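Local coordinates for antigen TpF1 (Treponema pallidum, PDB 2FJC), which binds iron as a mini-ferritin of the Dps family and probably oxidises it within a hollow shell of twelve subunits, at residues A23-L28 and T59-T64; H33-H38 and V100-R105; A66-Q71 and A130-I135. All coordinates share one frame; numbering follows the deposited sequence.

Contact 1. Residues A23-L28 and T59-T64; sequences ADLGVL and TEAFDT. With FE (Fe (III) ion), chain R.
L25 and F62 meet where helices 8-38 and 44-71 run antiparallel, the segments 23-28 and 59-64 inclined at 154° with their axes 9.0 Å apart and the CA atoms of L25 and F62 separated by 5.5 Å. This is the pairing of the first two helices in the four-helix bundle of the ferritin fold. L25 reaches over the backbone of the partner helix: its CD2 lies 3.8 Å from F62 N and 4.2 Å from A61 CB, while its CB approaches the edge of the F62 ring, 3.9 Å from CD1. With CG anti to the backbone N (chi1 174°), F62 carries its ring beside helix 8-38, and there G26 lets it come close to main chain, CE1 standing 3.8 Å from G26 CA. The contact is apolar, without a hydrogen bond between the segments. L113 of helix 99-127 also packs on L25, and H33 of a second subunit meets F62 edge-to-face. The next residue, D63, points away from helix 8-38, and its carboxylate lies at the interface with that subunit, where Dps proteins place their iron sites. Its OD1 is hydrogen-bonded to W37 NE1 of the second subunit, and its OD2 binds the ferric ion at 2.1 Å.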
ATOM      1  N   ALA B  23     -22.782 -25.110 -13.219  1.00 29.88           N
ATOM      2  CA  ALA B  23     -22.752 -25.392 -14.636  1.00 30.30           C
ATOM      3  C   ALA B  23     -23.002 -24.128 -15.463  1.00 30.31           C
ATOM      4  O   ALA B  23     -22.274 -23.851 -16.411  1.00 29.49           O
ATOM      5  CB  ALA B  23     -23.783 -26.453 -14.972  1.00 31.74           C
ATOM      6  N   ASP B  24     -24.024 -23.361 -15.102  1.00 29.99           N
ATOM      7  CA  ASP B  24     -24.344 -22.146 -15.833  1.00 29.92           C
ATOM      8  C   ASP B  24     -23.232 -21.120 -15.716  1.00 31.05           C
ATOM      9  O   ASP B  24     -22.880 -20.473 -16.701  1.00 32.65           O
ATOM     10  CB  ASP B  24     -25.669 -21.540 -15.341  1.00 30.31           C
ATOM     11  CG  ASP B  24     -26.893 -22.353 -15.775  1.00 31.17           C
ATOM     12  OD1 ASP B  24     -26.798 -23.130 -16.747  1.00 30.92           O
ATOM     13  OD2 ASP B  24     -27.965 -22.205 -15.156  1.00 30.82           O
ATOM     14  N   LEU B  25     -22.682 -20.966 -14.514  1.00 30.91           N
ATOM     15  CA  LEU B  25     -21.596 -20.023 -14.284  1.00 30.52           C
ATOM     16  C   LEU B  25     -20.391 -20.443 -15.116  1.00 30.54           C
ATOM     17  O   LEU B  25     -19.737 -19.603 -15.739  1.00 29.04           O
ATOM     18  CB  LEU B  25     -21.208 -19.992 -12.800  1.00 28.47           C
ATOM     19  CG  LEU B  25     -21.762 -18.883 -11.893  1.00 29.86           C
ATOM     20  CD1 LEU B  25     -22.835 -18.065 -12.585  1.00 30.43           C
ATOM     21  CD2 LEU B  25     -22.304 -19.516 -10.630  1.00 28.06           C
ATOM     22  N   GLY B  26     -20.110 -21.744 -15.126  1.00 29.93           N
ATOM     23  CA  GLY B  26     -18.986 -22.252 -15.892  1.00 29.99           C
ATOM     24  C   GLY B  26     -19.133 -21.898 -17.358  1.00 31.04           C
ATOM     25  O   GLY B  26     -18.196 -21.410 -17.993  1.00 30.54           O
ATOM     26  N   VAL B  27     -20.324 -22.136 -17.898  1.00 31.13           N
ATOM     27  CA  VAL B  27     -20.596 -21.840 -19.293  1.00 31.77           C
ATOM     28  C   VAL B  27     -20.505 -20.334 -19.562  1.00 30.94           C
ATOM     29  O   VAL B  27     -19.932 -19.909 -20.560  1.00 31.00           O
ATOM     30  CB  VAL B  27     -21.997 -22.364 -19.702  1.00 30.95           C
ATOM     31  CG1 VAL B  27     -22.360 -21.861 -21.080  1.00 31.45           C
ATOM     32  CG2 VAL B  27     -21.998 -23.894 -19.699  1.00 30.85           C
ATOM     33  N   LEU B  28     -21.060 -19.532 -18.661  1.00 29.90           N
ATOM     34  CA  LEU B  28     -21.037 -18.085 -18.819  1.00 29.40           C
ATOM     35  C   LEU B  28     -19.607 -17.560 -18.811  1.00 29.53           C
ATOM     36  O   LEU B  28     -19.273 -16.625 -19.541  1.00 29.67           O
ATOM     37  CB  LEU B  28     -21.794 -17.420 -17.681  1.00 29.44           C
ATOM     38  CG  LEU B  28     -22.705 -16.260 -18.044  1.00 30.31           C
ATOM     39  CD1 LEU B  28     -22.954 -15.460 -16.790  1.00 29.44           C
ATOM     40  CD2 LEU B  28     -22.095 -15.399 -19.132  1.00 29.50           C
ATOM     41  N   THR B  59     -16.550 -16.127 -12.152  1.00 36.79           N
ATOM     42  CA  THR B  59     -15.763 -17.252 -11.678  1.00 37.43           C
ATOM     43  C   THR B  59     -15.689 -17.239 -10.157  1.00 38.52           C
ATOM     44  O   THR B  59     -15.471 -18.270  -9.526  1.00 37.48           O
ATOM     45  CB  THR B  59     -14.344 -17.252 -12.286  1.00 37.29           C
ATOM     46  OG1 THR B  59     -13.879 -18.606 -12.394  1.00 36.13           O
ATOM     47  CG2 THR B  59     -13.384 -16.461 -11.426  1.00 36.00           C
ATOM     48  N   GLU B  60     -15.883 -16.065  -9.572  1.00 40.27           N
ATOM     49  CA  GLU B  60     -15.865 -15.928  -8.126  1.00 42.27           C
ATOM     50  C   GLU B  60     -17.121 -16.628  -7.592  1.00 41.23           C
ATOM     51  O   GLU B  60     -17.052 -17.433  -6.656  1.00 41.24           O
ATOM     52  CB  GLU B  60     -15.879 -14.446  -7.750  1.00 47.39           C
ATOM     53  CG  GLU B  60     -15.751 -14.151  -6.263  1.00 54.92           C
ATOM     54  CD  GLU B  60     -15.901 -12.660  -5.952  1.00 60.21           C
ATOM     55  OE1 GLU B  60     -17.037 -12.136  -6.061  1.00 60.15           O
ATOM     56  OE2 GLU B  60     -14.879 -12.013  -5.610  1.00 62.59           O
ATOM     57  N   ALA B  61     -18.267 -16.316  -8.191  1.00 37.82           N
ATOM     58  CA  ALA B  61     -19.528 -16.927  -7.786  1.00 36.74           C
ATOM     59  C   ALA B  61     -19.458 -18.427  -8.067  1.00 35.48           C
ATOM     60  O   ALA B  61     -19.955 -19.250  -7.300  1.00 35.12           O
ATOM     61  CB  ALA B  61     -20.682 -16.300  -8.548  1.00 34.07           C
ATOM     62  N   PHE B  62     -18.833 -18.763  -9.187  1.00 34.67           N
ATOM     63  CA  PHE B  62     -18.635 -20.143  -9.612  1.00 34.24           C
ATOM     64  C   PHE B  62     -17.986 -20.926  -8.471  1.00 35.46           C
ATOM     65  O   PHE B  62     -18.465 -21.992  -8.066  1.00 34.28           O
ATOM     66  CB  PHE B  62     -17.710 -20.151 -10.839  1.00 30.97           C
ATOM     67  CG  PHE B  62     -17.299 -21.517 -11.312  1.00 26.79           C
ATOM     68  CD1 PHE B  62     -18.192 -22.335 -11.992  1.00 27.21           C
ATOM     69  CD2 PHE B  62     -15.987 -21.948 -11.151  1.00 27.42           C
ATOM     70  CE1 PHE B  62     -17.787 -23.566 -12.520  1.00 28.22           C
ATOM     71  CE2 PHE B  62     -15.559 -23.173 -11.668  1.00 27.67           C
ATOM     72  CZ  PHE B  62     -16.463 -23.989 -12.359  1.00 29.63           C
ATOM     73  N   ASP B  63     -16.898 -20.380  -7.943  1.00 36.71           N
ATOM     74  CA  ASP B  63     -16.190 -21.054  -6.884  1.00 37.59           C
ATOM     75  C   ASP B  63     -16.890 -21.053  -5.527  1.00 36.76           C
ATOM     76  O   ASP B  63     -16.885 -22.082  -4.855  1.00 35.92           O
ATOM     77  CB  ASP B  63     -14.763 -20.509  -6.754  1.00 38.47           C
ATOM     78  CG  ASP B  63     -13.836 -21.480  -6.019  1.00 40.97           C
ATOM     79  OD1 ASP B  63     -13.639 -22.622  -6.503  1.00 41.95           O
ATOM     80  OD2 ASP B  63     -13.308 -21.108  -4.953  1.00 41.17           O
ATOM     81  N   THR B  64     -17.506 -19.945  -5.114  1.00 36.04           N
ATOM     82  CA  THR B  64     -18.158 -19.960  -3.805  1.00 37.83           C
ATOM     83  C   THR B  64     -19.378 -20.884  -3.787  1.00 36.77           C
ATOM     84  O   THR B  64     -19.621 -21.572  -2.798  1.00 37.66           O
ATOM     85  CB  THR B  64     -18.565 -18.547  -3.302  1.00 37.45           C
ATOM     86  OG1 THR B  64     -19.732 -18.109  -3.989  1.00 44.04           O
ATOM     87  CG2 THR B  64     -17.456 -17.555  -3.533  1.00 37.74           C
TER
HETATM   88 FE    FE R 602     -11.879 -22.270  -3.918  1.00 52.84          FE

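Contact 2. Residues H33-H38 and V100-R105; sequences HNYHWH and VSALAR. With FE (Fe (III) ion), chain S.
Y35 reaches from helix 8-38 toward helix 99-127 and meets A102 with a ring face and R105 with its hydroxyl end. The A102 methyl makes an off-centre CH-pi contact, CB lying 4.2 Å from the ring centroid and 3.8 Å from Y35 CD1. Having CG anti to the carbonyl carbon (chi1 -58°) directs the ring across the gap between the helices. R105 passes the far end of the tyrosine at about a right angle: its CB and CD both lie against the phenolic oxygen, with Y35 OH 3.4 Å from R105 CD, and the guanidinium plane stands 72° from the ring. Their polar ends converge on E92, which is hydrogen-bonded to Y35 OH and salt-bridged to R105 NH1. E92 belongs to the long crossover of the four-helix bundle, which runs from helix 44-71 to helix 99-127 and in Dps proteins carries a short extra helix, here 80-86. Other side chains of 33-38 face a second subunit. H38 ND1 gives N34 OD1 a nearly straight hydrogen bond of 3.0 Å; N34 OD1 lies in the imidazole plane, whereas H38 ND1 stands above the plane of the N34 carbonyl. H36 NE2 binds the ferric ion at 2.5 Å, together with D63 and E67 of the second subunit.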
ATOM      1  N   HIS B  33     -15.683 -14.706 -22.207  1.00 31.87           N
ATOM      2  CA  HIS B  33     -14.383 -14.554 -22.839  1.00 33.89           C
ATOM      3  C   HIS B  33     -14.616 -14.386 -24.330  1.00 34.13           C
ATOM      4  O   HIS B  33     -13.942 -13.593 -24.986  1.00 36.06           O
ATOM      5  CB  HIS B  33     -13.480 -15.769 -22.598  1.00 33.41           C
ATOM      6  CG  HIS B  33     -12.757 -15.735 -21.289  1.00 34.92           C
ATOM      7  ND1 HIS B  33     -13.375 -15.995 -20.084  1.00 34.27           N
ATOM      8  CD2 HIS B  33     -11.463 -15.457 -20.993  1.00 35.26           C
ATOM      9  CE1 HIS B  33     -12.494 -15.879 -19.106  1.00 34.67           C
ATOM     10  NE2 HIS B  33     -11.325 -15.552 -19.630  1.00 33.35           N
ATOM     11  N   ASN B  34     -15.581 -15.130 -24.858  1.00 33.80           N
ATOM     12  CA  ASN B  34     -15.905 -15.048 -26.269  1.00 32.20           C
ATOM     13  C   ASN B  34     -16.174 -13.585 -26.629  1.00 32.92           C
ATOM     14  O   ASN B  34     -15.553 -13.050 -27.539  1.00 34.32           O
ATOM     15  CB  ASN B  34     -17.136 -15.896 -26.575  1.00 32.27           C
ATOM     16  CG  ASN B  34     -17.345 -16.099 -28.057  1.00 29.68           C
ATOM     17  OD1 ASN B  34     -17.285 -15.158 -28.834  1.00 28.45           O
ATOM     18  ND2 ASN B  34     -17.602 -17.333 -28.452  1.00 30.06           N
ATOM     19  N   TYR B  35     -17.086 -12.931 -25.914  1.00 32.42           N
ATOM     20  CA  TYR B  35     -17.383 -11.532 -26.203  1.00 33.18           C
ATOM     21  C   TYR B  35     -16.163 -10.665 -25.939  1.00 33.62           C
ATOM     22  O   TYR B  35     -15.867  -9.739 -26.691  1.00 36.10           O
ATOM     23  CB  TYR B  35     -18.552 -11.038 -25.353  1.00 32.27           C
ATOM     24  CG  TYR B  35     -19.804 -11.855 -25.553  1.00 34.85           C
ATOM     25  CD1 TYR B  35     -20.204 -12.243 -26.833  1.00 31.88           C
ATOM     26  CD2 TYR B  35     -20.589 -12.245 -24.467  1.00 34.16           C
ATOM     27  CE1 TYR B  35     -21.336 -12.998 -27.026  1.00 33.23           C
ATOM     28  CE2 TYR B  35     -21.736 -13.001 -24.653  1.00 35.15           C
ATOM     29  CZ  TYR B  35     -22.105 -13.378 -25.936  1.00 35.29           C
ATOM     30  OH  TYR B  35     -23.235 -14.152 -26.118  1.00 34.75           O
ATOM     31  N   HIS B  36     -15.464 -10.976 -24.860  1.00 32.47           N
ATOM     32  CA  HIS B  36     -14.271 -10.251 -24.463  1.00 32.47           C
ATOM     33  C   HIS B  36     -13.283 -10.195 -25.627  1.00 32.94           C
ATOM     34  O   HIS B  36     -12.671  -9.157 -25.890  1.00 32.19           O
ATOM     35  CB  HIS B  36     -13.639 -10.961 -23.251  1.00 31.42           C
ATOM     36  CG  HIS B  36     -12.375 -10.331 -22.746  1.00 32.12           C
ATOM     37  ND1 HIS B  36     -12.334  -9.059 -22.206  1.00 32.76           N
ATOM     38  CD2 HIS B  36     -11.119 -10.827 -22.636  1.00 29.42           C
ATOM     39  CE1 HIS B  36     -11.109  -8.805 -21.778  1.00 30.42           C
ATOM     40  NE2 HIS B  36     -10.353  -9.861 -22.028  1.00 29.81           N
ATOM     41  N   TRP B  37     -13.143 -11.314 -26.327  1.00 32.27           N
ATOM     42  CA  TRP B  37     -12.223 -11.411 -27.447  1.00 33.93           C
ATOM     43  C   TRP B  37     -12.737 -10.932 -28.800  1.00 34.72           C
ATOM     44  O   TRP B  37     -11.987 -10.336 -29.574  1.00 36.81           O
ATOM     45  CB  TRP B  37     -11.775 -12.854 -27.637  1.00 31.01           C
ATOM     46  CG  TRP B  37     -11.072 -13.440 -26.484  1.00 31.61           C
ATOM     47  CD1 TRP B  37     -10.188 -12.819 -25.659  1.00 29.29           C
ATOM     48  CD2 TRP B  37     -11.137 -14.805 -26.054  1.00 30.70           C
ATOM     49  NE1 TRP B  37      -9.696 -13.711 -24.741  1.00 31.62           N
ATOM     50  CE2 TRP B  37     -10.260 -14.939 -24.959  1.00 29.87           C
ATOM     51  CE3 TRP B  37     -11.850 -15.927 -26.493  1.00 29.15           C
ATOM     52  CZ2 TRP B  37     -10.072 -16.152 -24.289  1.00 28.93           C
ATOM     53  CZ3 TRP B  37     -11.664 -17.134 -25.831  1.00 30.76           C
ATOM     54  CH2 TRP B  37     -10.780 -17.236 -24.739  1.00 29.93           C
ATOM     55  N   HIS B  38     -14.008 -11.179 -29.081  1.00 33.46           N
ATOM     56  CA  HIS B  38     -14.536 -10.863 -30.392  1.00 33.16           C
ATOM     57  C   HIS B  38     -15.407  -9.651 -30.621  1.00 33.85           C
ATOM     58  O   HIS B  38     -15.866  -9.438 -31.738  1.00 36.73           O
ATOM     59  CB  HIS B  38     -15.227 -12.110 -30.921  1.00 31.48           C
ATOM     60  CG  HIS B  38     -14.366 -13.329 -30.845  1.00 29.13           C
ATOM     61  ND1 HIS B  38     -14.733 -14.462 -30.153  1.00 29.38           N
ATOM     62  CD2 HIS B  38     -13.138 -13.581 -31.354  1.00 28.64           C
ATOM     63  CE1 HIS B  38     -13.767 -15.361 -30.239  1.00 29.66           C
ATOM     64  NE2 HIS B  38     -12.788 -14.851 -30.963  1.00 28.82           N
ATOM     65  N   VAL B 100     -23.203  -3.800 -28.836  1.00 38.41           N
ATOM     66  CA  VAL B 100     -24.546  -3.797 -28.280  1.00 38.65           C
ATOM     67  C   VAL B 100     -25.137  -5.196 -28.314  1.00 38.79           C
ATOM     68  O   VAL B 100     -25.888  -5.585 -27.433  1.00 40.32           O
ATOM     69  CB  VAL B 100     -25.500  -2.832 -29.033  1.00 38.63           C
ATOM     70  CG1 VAL B 100     -24.966  -1.413 -28.976  1.00 36.67           C
ATOM     71  CG2 VAL B 100     -25.677  -3.280 -30.452  1.00 38.14           C
ATOM     72  N   SER B 101     -24.777  -5.960 -29.327  1.00 38.44           N
ATOM     73  CA  SER B 101     -25.282  -7.310 -29.464  1.00 38.91           C
ATOM     74  C   SER B 101     -24.735  -8.196 -28.336  1.00 39.41           C
ATOM     75  O   SER B 101     -25.473  -9.000 -27.749  1.00 40.88           O
ATOM     76  CB  SER B 101     -24.867  -7.850 -30.832  1.00 37.60           C
ATOM     77  OG  SER B 101     -25.599  -9.004 -31.152  1.00 41.53           O
ATOM     78  N   ALA B 102     -23.445  -8.046 -28.036  1.00 37.71           N
ATOM     79  CA  ALA B 102     -22.805  -8.825 -26.979  1.00 36.07           C
ATOM     80  C   ALA B 102     -23.372  -8.448 -25.615  1.00 35.44           C
ATOM     81  O   ALA B 102     -23.707  -9.315 -24.809  1.00 35.56           O
ATOM     82  CB  ALA B 102     -21.302  -8.597 -26.983  1.00 36.23           C
ATOM     83  N   LEU B 103     -23.488  -7.153 -25.357  1.00 34.16           N
ATOM     84  CA  LEU B 103     -24.009  -6.713 -24.078  1.00 34.66           C
ATOM     85  C   LEU B 103     -25.454  -7.163 -23.870  1.00 35.26           C
ATOM     86  O   LEU B 103     -25.832  -7.558 -22.764  1.00 35.36           O
ATOM     87  CB  LEU B 103     -23.904  -5.193 -23.952  1.00 32.20           C
ATOM     88  CG  LEU B 103     -22.478  -4.634 -23.926  1.00 31.82           C
ATOM     89  CD1 LEU B 103     -22.533  -3.132 -23.694  1.00 28.64           C
ATOM     90  CD2 LEU B 103     -21.661  -5.329 -22.845  1.00 30.89           C
ATOM     91  N   ALA B 104     -26.256  -7.121 -24.930  1.00 34.08           N
ATOM     92  CA  ALA B 104     -27.651  -7.526 -24.825  1.00 33.44           C
ATOM     93  C   ALA B 104     -27.719  -8.993 -24.445  1.00 32.91           C
ATOM     94  O   ALA B 104     -28.592  -9.410 -23.687  1.00 29.86           O
ATOM     95  CB  ALA B 104     -28.379  -7.292 -26.140  1.00 32.95           C
ATOM     96  N   ARG B 105     -26.789  -9.776 -24.975  1.00 33.64           N
ATOM     97  CA  ARG B 105     -26.767 -11.194 -24.663  1.00 35.76           C
ATOM     98  C   ARG B 105     -26.316 -11.476 -23.231  1.00 35.91           C
ATOM     99  O   ARG B 105     -26.895 -12.344 -22.574  1.00 36.17           O
ATOM    100  CB  ARG B 105     -25.894 -11.956 -25.664  1.00 36.25           C
ATOM    101  CG  ARG B 105     -26.458 -11.899 -27.059  1.00 38.44           C
ATOM    102  CD  ARG B 105     -25.623 -12.635 -28.078  1.00 40.40           C
ATOM    103  NE  ARG B 105     -26.030 -12.246 -29.425  1.00 42.57           N
ATOM    104  CZ  ARG B 105     -25.441 -12.658 -30.542  1.00 43.81           C
ATOM    105  NH1 ARG B 105     -24.410 -13.492 -30.491  1.00 44.33           N
ATOM    106  NH2 ARG B 105     -25.870 -12.210 -31.712  1.00 44.79           N
TER
HETATM  107 FE    FE S 603      -8.052 -10.730 -22.060  1.00 53.85          FE

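Contact 3. Residues A66-Q71 and A130-I135; sequences AERLLQ and AVTDGI. With FE (Fe (III) ion), chain R.
R68 bridges the gap between helices 44-71 and 130-154, the second and last helices of the ferritin four-helix bundle, here antiparallel at 175° with segment axes 11.1 Å apart at their closest. The backbones stay well separated, the CA atoms of R68 and T132 being 7.1 Å apart, and one long side chain makes the contacts from its helix. The tight part surrounds the guanidinium. V131 CG1 sits over the centre of one face, 3.4 Å from R68 CZ, while T132 OG1 lies at the edge, in the guanidinium plane, and accepts a straight hydrogen bond of 2.8 Å from R68 NE. A methyl on the face and a hydroxyl at the edge together restrict how the flat group can turn. D129 reinforces the grip: it forms a salt bridge with R68 NH2 and a hydrogen bond with T132 OG1, and its charge probably helps to balance that of the arginine. E67, the residue before, takes no part in this pairing and lies against other subunits, with W148 of a third subunit packed on it. E67 OE2 binds the ferric ion together with D63 of the same chain and H36 of a second subunit. Nearer the middle of the bundle the fit is looser and wholly apolar. A bend at chi2 (49°) turns the arginine along helix 130-154 toward T132 and V131, and I135 CD1 lies 3.9 Å from R68 CG.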
ATOM      1  N   ALA B  66     -19.816 -23.575  -5.721  1.00 33.50           N
ATOM      2  CA  ALA B  66     -19.319 -24.940  -5.786  1.00 34.86           C
ATOM      3  C   ALA B  66     -18.884 -25.394  -4.394  1.00 35.45           C
ATOM      4  O   ALA B  66     -19.115 -26.534  -3.992  1.00 35.73           O
ATOM      5  CB  ALA B  66     -18.148 -25.025  -6.738  1.00 33.41           C
ATOM      6  N   GLU B  67     -18.249 -24.492  -3.660  1.00 36.20           N
ATOM      7  CA  GLU B  67     -17.784 -24.814  -2.324  1.00 37.25           C
ATOM      8  C   GLU B  67     -18.928 -24.973  -1.342  1.00 36.93           C
ATOM      9  O   GLU B  67     -18.824 -25.743  -0.388  1.00 36.50           O
ATOM     10  CB  GLU B  67     -16.827 -23.744  -1.823  1.00 37.78           C
ATOM     11  CG  GLU B  67     -15.409 -24.249  -1.707  1.00 42.97           C
ATOM     12  CD  GLU B  67     -14.411 -23.336  -2.385  1.00 43.82           C
ATOM     13  OE1 GLU B  67     -14.443 -22.114  -2.118  1.00 45.71           O
ATOM     14  OE2 GLU B  67     -13.596 -23.847  -3.179  1.00 44.08           O
ATOM     15  N   ARG B  68     -20.012 -24.238  -1.563  1.00 34.95           N
ATOM     16  CA  ARG B  68     -21.156 -24.351  -0.681  1.00 34.88           C
ATOM     17  C   ARG B  68     -21.740 -25.741  -0.886  1.00 35.39           C
ATOM     18  O   ARG B  68     -22.154 -26.414   0.058  1.00 34.63           O
ATOM     19  CB  ARG B  68     -22.200 -23.284  -1.012  1.00 35.28           C
ATOM     20  CG  ARG B  68     -23.447 -23.357  -0.140  1.00 33.63           C
ATOM     21  CD  ARG B  68     -23.075 -23.455   1.328  1.00 34.55           C
ATOM     22  NE  ARG B  68     -24.247 -23.577   2.190  1.00 34.80           N
ATOM     23  CZ  ARG B  68     -24.190 -23.957   3.462  1.00 34.89           C
ATOM     24  NH1 ARG B  68     -23.014 -24.252   4.010  1.00 30.80           N
ATOM     25  NH2 ARG B  68     -25.299 -24.058   4.180  1.00 34.19           N
ATOM     26  N   LEU B  69     -21.751 -26.165  -2.141  1.00 35.48           N
ATOM     27  CA  LEU B  69     -22.249 -27.470  -2.512  1.00 35.83           C
ATOM     28  C   LEU B  69     -21.423 -28.535  -1.781  1.00 35.70           C
ATOM     29  O   LEU B  69     -21.961 -29.512  -1.256  1.00 34.66           O
ATOM     30  CB  LEU B  69     -22.119 -27.628  -4.019  1.00 35.33           C
ATOM     31  CG  LEU B  69     -22.847 -28.739  -4.751  1.00 36.87           C
ATOM     32  CD1 LEU B  69     -24.313 -28.757  -4.378  1.00 36.86           C
ATOM     33  CD2 LEU B  69     -22.683 -28.491  -6.246  1.00 38.28           C
ATOM     34  N   LEU B  70     -20.113 -28.339  -1.744  1.00 35.59           N
ATOM     35  CA  LEU B  70     -19.234 -29.282  -1.064  1.00 37.88           C
ATOM     36  C   LEU B  70     -19.567 -29.331   0.425  1.00 38.55           C
ATOM     37  O   LEU B  70     -19.604 -30.398   1.031  1.00 39.50           O
ATOM     38  CB  LEU B  70     -17.768 -28.871  -1.247  1.00 38.04           C
ATOM     39  CG  LEU B  70     -17.251 -28.933  -2.682  1.00 38.37           C
ATOM     40  CD1 LEU B  70     -15.844 -28.371  -2.770  1.00 37.15           C
ATOM     41  CD2 LEU B  70     -17.294 -30.379  -3.144  1.00 38.18           C
ATOM     42  N   GLN B  71     -19.808 -28.163   1.009  1.00 38.32           N
ATOM     43  CA  GLN B  71     -20.143 -28.070   2.413  1.00 38.06           C
ATOM     44  C   GLN B  71     -21.432 -28.802   2.723  1.00 38.45           C
ATOM     45  O   GLN B  71     -21.572 -29.380   3.798  1.00 38.70           O
ATOM     46  CB  GLN B  71     -20.280 -26.606   2.825  1.00 36.11           C
ATOM     47  CG  GLN B  71     -18.996 -25.846   2.730  1.00 34.18           C
ATOM     48  CD  GLN B  71     -19.210 -24.371   2.782  1.00 36.08           C
ATOM     49  OE1 GLN B  71     -18.380 -23.608   2.299  1.00 41.32           O
ATOM     50  NE2 GLN B  71     -20.321 -23.947   3.367  1.00 36.28           N
ATOM     51  N   ALA B 130     -29.669 -20.569   6.076  1.00 33.91           N
ATOM     52  CA  ALA B 130     -29.223 -19.183   6.136  1.00 32.41           C
ATOM     53  C   ALA B 130     -27.953 -18.913   5.332  1.00 31.99           C
ATOM     54  O   ALA B 130     -27.881 -17.929   4.591  1.00 31.45           O
ATOM     55  CB  ALA B 130     -29.032 -18.767   7.599  1.00 30.01           C
ATOM     56  N   VAL B 131     -26.958 -19.784   5.465  1.00 30.05           N
ATOM     57  CA  VAL B 131     -25.706 -19.612   4.740  1.00 30.31           C
ATOM     58  C   VAL B 131     -25.905 -19.576   3.225  1.00 30.65           C
ATOM     59  O   VAL B 131     -25.435 -18.662   2.546  1.00 28.75           O
ATOM     60  CB  VAL B 131     -24.695 -20.723   5.086  1.00 30.15           C
ATOM     61  CG1 VAL B 131     -23.517 -20.683   4.134  1.00 26.67           C
ATOM     62  CG2 VAL B 131     -24.211 -20.545   6.508  1.00 29.74           C
ATOM     63  N   THR B 132     -26.595 -20.571   2.686  1.00 30.72           N
ATOM     64  CA  THR B 132     -26.823 -20.593   1.248  1.00 31.10           C
ATOM     65  C   THR B 132     -27.614 -19.357   0.839  1.00 30.96           C
ATOM     66  O   THR B 132     -27.371 -18.762  -0.204  1.00 33.02           O
ATOM     67  CB  THR B 132     -27.592 -21.846   0.829  1.00 30.82           C
ATOM     68  OG1 THR B 132     -26.816 -23.002   1.157  1.00 31.44           O
ATOM     69  CG2 THR B 132     -27.869 -21.827  -0.671  1.00 30.71           C
ATOM     70  N   ASP B 133     -28.554 -18.965   1.684  1.00 31.03           N
ATOM     71  CA  ASP B 133     -29.387 -17.800   1.430  1.00 31.31           C
ATOM     72  C   ASP B 133     -28.490 -16.582   1.228  1.00 30.86           C
ATOM     73  O   ASP B 133     -28.592 -15.873   0.234  1.00 30.59           O
ATOM     74  CB  ASP B 133     -30.309 -17.579   2.627  1.00 31.42           C
ATOM     75  CG  ASP B 133     -31.345 -16.505   2.388  1.00 33.85           C
ATOM     76  OD1 ASP B 133     -31.185 -15.698   1.440  1.00 34.07           O
ATOM     77  OD2 ASP B 133     -32.323 -16.458   3.174  1.00 37.07           O
ATOM     78  N   GLY B 134     -27.606 -16.353   2.191  1.00 32.12           N
ATOM     79  CA  GLY B 134     -26.691 -15.227   2.132  1.00 31.25           C
ATOM     80  C   GLY B 134     -25.756 -15.262   0.932  1.00 32.21           C
ATOM     81  O   GLY B 134     -25.491 -14.235   0.301  1.00 31.13           O
ATOM     82  N   ILE B 135     -25.252 -16.444   0.608  1.00 30.57           N
ATOM     83  CA  ILE B 135     -24.371 -16.587  -0.528  1.00 31.12           C
ATOM     84  C   ILE B 135     -25.096 -16.220  -1.827  1.00 33.44           C
ATOM     85  O   ILE B 135     -24.597 -15.411  -2.611  1.00 34.24           O
ATOM     86  CB  ILE B 135     -23.823 -18.032  -0.628  1.00 31.30           C
ATOM     87  CG1 ILE B 135     -22.805 -18.276   0.492  1.00 28.61           C
ATOM     88  CG2 ILE B 135     -23.201 -18.278  -2.008  1.00 26.94           C
ATOM     89  CD1 ILE B 135     -22.277 -19.703   0.543  1.00 28.32           C
TER
HETATM   90 FE    FE R 602     -11.879 -22.270  -3.918  1.00 52.84          FE

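All three contacts lie in one four-helix bundle and together involve each of its long helices. Contacts 1 and 2 share helix 8-38, their centres about 17 Å apart; contacts 1 and 3 share helix 44-71, with centres about 13 Å apart, and touch through T64 OG1 and I135 CG2, 4.0 Å from each other. Contacts 2 and 3 lie on opposite sides of the chain's centre, about 30 Å between centres. Along the chain, contact 1 closes before contact 3 opens, whereas contact 2 interlaces with both. Helix 44-71 supplies acidic ligands and helix 8-38 a histidine, but to different iron ions, so each site is completed only when two subunits pair.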